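Local coordinates for protein hypothetical methylmalonyl-CoA decarboxylase alpha subunit (Sulfolobus tokodaii, PDB 1X0U) that is probably a carboxyl transferase subunit of the crotonase-like family, found as an assembly of six copies of the chain, at residues I315-A320 / A346-R351. Sequence-based numbering, arbitrary orientation.
Sequences IIVGFA and ADKAAR
Strand 315-320 and helix 346-351 run at 26° to each other with their axes 8.7 Å apart at closest, and the nearest CA atoms, those of V317 and A349, are 6.7 Å apart. K348 carries the contact. Its CG is anti to the backbone N (chi1 165°) and the rest of the chain is extended, which sends the amine past the strand's apolar side chains to its backbone. NZ gives a 2.8 Å hydrogen bond to O of I315, nearly in line with the carbonyl (C=O...N angle 167°). Its three N-H bonds must be shared among this oxygen, a water 2.9 Å from NZ that is weakly bonded to N of V317, and the carbonyls of W311, the strongest outside partner, A312 and H308. Their dipoles probably stabilise the buried charge. The lysine's methylenes are packed as well: CD1 of I315 presses on CD of K348 at 3.4 Å, a tight carbon pair, and CG2 of V317 meets CE of K348 at 3.8 Å, the valine branch lying alongside the lysine chain and running the opposite way. A349 CB adds a looser contact, 4.3 Å from I315 CG1. In this crotonase-like half of the chain, helix 343-358 covers strand 315-322, which pairs antiparallel with strands 305-307 and 325-332; F352 of the same helix extends the packing to V317 and F319, while helix 383-396 meets A349 through M390.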
ATOM      1  N   ILE A 315     -35.652  -6.932 -20.036  1.00 15.57           N
ATOM      2  CA  ILE A 315     -34.402  -7.691 -19.995  1.00 16.48           C
ATOM      3  C   ILE A 315     -34.448  -8.621 -18.797  1.00 13.23           C
ATOM      4  O   ILE A 315     -35.182  -8.376 -17.843  1.00 14.84           O
ATOM      5  CB  ILE A 315     -33.112  -6.800 -19.888  1.00 18.14           C
ATOM      6  CG1 ILE A 315     -32.829  -6.412 -18.439  1.00 19.89           C
ATOM      7  CG2 ILE A 315     -33.271  -5.563 -20.738  1.00 24.59           C
ATOM      8  CD1 ILE A 315     -33.788  -5.414 -17.864  1.00 20.80           C
ATOM      9  N   ILE A 316     -33.666  -9.689 -18.846  1.00 11.53           N
ATOM     10  CA  ILE A 316     -33.643 -10.659 -17.759  1.00 12.10           C
ATOM     11  C   ILE A 316     -32.295 -10.702 -17.064  1.00 12.84           C
ATOM     12  O   ILE A 316     -31.241 -10.678 -17.712  1.00 13.63           O
ATOM     13  CB  ILE A 316     -33.935 -12.067 -18.274  1.00 12.60           C
ATOM     14  CG1 ILE A 316     -35.272 -12.082 -19.029  1.00 14.01           C
ATOM     15  CG2 ILE A 316     -33.955 -13.040 -17.113  1.00 11.35           C
ATOM     16  CD1 ILE A 316     -35.355 -13.183 -20.101  1.00 10.29           C
ATOM     17  N   VAL A 317     -32.328 -10.765 -15.738  1.00 13.44           N
ATOM     18  CA  VAL A 317     -31.108 -10.833 -14.945  1.00 10.73           C
ATOM     19  C   VAL A 317     -31.352 -11.746 -13.765  1.00 11.86           C
ATOM     20  O   VAL A 317     -32.444 -11.761 -13.196  1.00 12.86           O
ATOM     21  CB  VAL A 317     -30.659  -9.430 -14.415  1.00 12.42           C
ATOM     22  CG1 VAL A 317     -30.336  -8.499 -15.591  1.00  8.96           C
ATOM     23  CG2 VAL A 317     -31.741  -8.820 -13.499  1.00  6.54           C
ATOM     24  N   GLY A 318     -30.336 -12.514 -13.401  1.00 10.92           N
ATOM     25  CA  GLY A 318     -30.481 -13.409 -12.283  1.00 10.70           C
ATOM     26  C   GLY A 318     -29.233 -14.220 -12.033  1.00 11.26           C
ATOM     27  O   GLY A 318     -28.221 -14.070 -12.738  1.00  9.84           O
ATOM     28  N   PHE A 319     -29.322 -15.082 -11.026  1.00  9.79           N
ATOM     29  CA  PHE A 319     -28.220 -15.938 -10.629  1.00 12.01           C
ATOM     30  C   PHE A 319     -28.467 -17.382 -11.037  1.00 12.68           C
ATOM     31  O   PHE A 319     -29.609 -17.822 -11.194  1.00 11.21           O
ATOM     32  CB  PHE A 319     -28.026 -15.888  -9.106  1.00 13.28           C
ATOM     33  CG  PHE A 319     -27.702 -14.512  -8.569  1.00 13.90           C
ATOM     34  CD1 PHE A 319     -28.595 -13.853  -7.727  1.00 13.83           C
ATOM     35  CD2 PHE A 319     -26.502 -13.887  -8.893  1.00 12.22           C
ATOM     36  CE1 PHE A 319     -28.294 -12.586  -7.214  1.00 14.09           C
ATOM     37  CE2 PHE A 319     -26.196 -12.625  -8.386  1.00 14.31           C
ATOM     38  CZ  PHE A 319     -27.098 -11.973  -7.541  1.00 13.54           C
ATOM     39  N   ALA A 320     -27.374 -18.117 -11.190  1.00 11.69           N
ATOM     40  CA  ALA A 320     -27.436 -19.516 -11.564  1.00 11.94           C
ATOM     41  C   ALA A 320     -26.051 -20.075 -11.361  1.00 11.20           C
ATOM     42  O   ALA A 320     -25.122 -19.350 -11.019  1.00 12.90           O
ATOM     43  CB  ALA A 320     -27.836 -19.657 -13.033  1.00  9.85           C
ATOM     44  N   ALA A 346     -32.563  -0.563 -18.258  1.00  9.75           N
ATOM     45  CA  ALA A 346     -31.191  -0.097 -18.116  1.00  9.27           C
ATOM     46  C   ALA A 346     -30.874  -0.017 -16.614  1.00 10.99           C
ATOM     47  O   ALA A 346     -29.782  -0.413 -16.179  1.00 10.92           O
ATOM     48  CB  ALA A 346     -31.028   1.272 -18.776  1.00  7.21           C
ATOM     49  N   ASP A 347     -31.832   0.472 -15.819  1.00  9.86           N
ATOM     50  CA  ASP A 347     -31.625   0.576 -14.371  1.00 11.49           C
ATOM     51  C   ASP A 347     -31.488  -0.800 -13.736  1.00 11.35           C
ATOM     52  O   ASP A 347     -30.590  -1.055 -12.942  1.00 11.52           O
ATOM     53  CB  ASP A 347     -32.786   1.320 -13.695  1.00 11.76           C
ATOM     54  CG  ASP A 347     -32.737   2.805 -13.938  1.00 10.39           C
ATOM     55  OD1 ASP A 347     -31.649   3.316 -14.249  1.00 11.30           O
ATOM     56  OD2 ASP A 347     -33.783   3.461 -13.807  1.00 12.65           O
ATOM     57  N   LYS A 348     -32.404  -1.683 -14.090  1.00 12.62           N
ATOM     58  CA  LYS A 348     -32.394  -3.040 -13.578  1.00 12.37           C
ATOM     59  C   LYS A 348     -31.050  -3.715 -13.891  1.00 11.73           C
ATOM     60  O   LYS A 348     -30.360  -4.204 -13.000  1.00 12.94           O
ATOM     61  CB  LYS A 348     -33.563  -3.787 -14.219  1.00  9.22           C
ATOM     62  CG  LYS A 348     -33.551  -5.300 -14.122  1.00  8.05           C
ATOM     63  CD  LYS A 348     -34.878  -5.810 -14.684  1.00  6.04           C
ATOM     64  CE  LYS A 348     -34.914  -7.305 -14.904  1.00  8.22           C
ATOM     65  NZ  LYS A 348     -36.306  -7.696 -15.320  1.00  7.40           N
ATOM     66  N   ALA A 349     -30.674  -3.725 -15.161  1.00 10.14           N
ATOM     67  CA  ALA A 349     -29.418  -4.350 -15.576  1.00 10.82           C
ATOM     68  C   ALA A 349     -28.182  -3.710 -14.942  1.00 10.50           C
ATOM     69  O   ALA A 349     -27.353  -4.400 -14.349  1.00  9.58           O
ATOM     70  CB  ALA A 349     -29.294  -4.312 -17.112  1.00  8.37           C
ATOM     71  N   ALA A 350     -28.069  -2.391 -15.061  1.00 11.80           N
ATOM     72  CA  ALA A 350     -26.917  -1.672 -14.531  1.00 11.80           C
ATOM     73  C   ALA A 350     -26.652  -1.942 -13.049  1.00 13.09           C
ATOM     74  O   ALA A 350     -25.523  -2.244 -12.666  1.00 12.36           O
ATOM     75  CB  ALA A 350     -27.077  -0.185 -14.777  1.00 11.36           C
ATOM     76  N   ARG A 351     -27.691  -1.855 -12.225  1.00 14.87           N
ATOM     77  CA  ARG A 351     -27.554  -2.084 -10.784  1.00 15.31           C
ATOM     78  C   ARG A 351     -27.148  -3.531 -10.532  1.00 14.26           C
ATOM     79  O   ARG A 351     -26.348  -3.823  -9.644  1.00 13.38           O
ATOM     80  CB  ARG A 351     -28.881  -1.777 -10.078  1.00 16.63           C
ATOM     81  CG  ARG A 351     -28.764  -0.987  -8.766  1.00 19.39           C
ATOM     82  CD  ARG A 351     -28.246  -1.837  -7.649  1.00 20.79           C
ATOM     83  NE  ARG A 351     -28.153  -1.144  -6.356  1.00 24.90           N
ATOM     84  CZ  ARG A 351     -29.141  -1.031  -5.462  1.00 24.23           C
ATOM     85  NH1 ARG A 351     -30.349  -1.544  -5.693  1.00 21.00           N
ATOM     86  NH2 ARG A 351     -28.893  -0.463  -4.289  1.00 23.51           N
TER
HETATM   87  O   HOH W   1     -35.381 -10.337 -14.557  1.00 17.28           O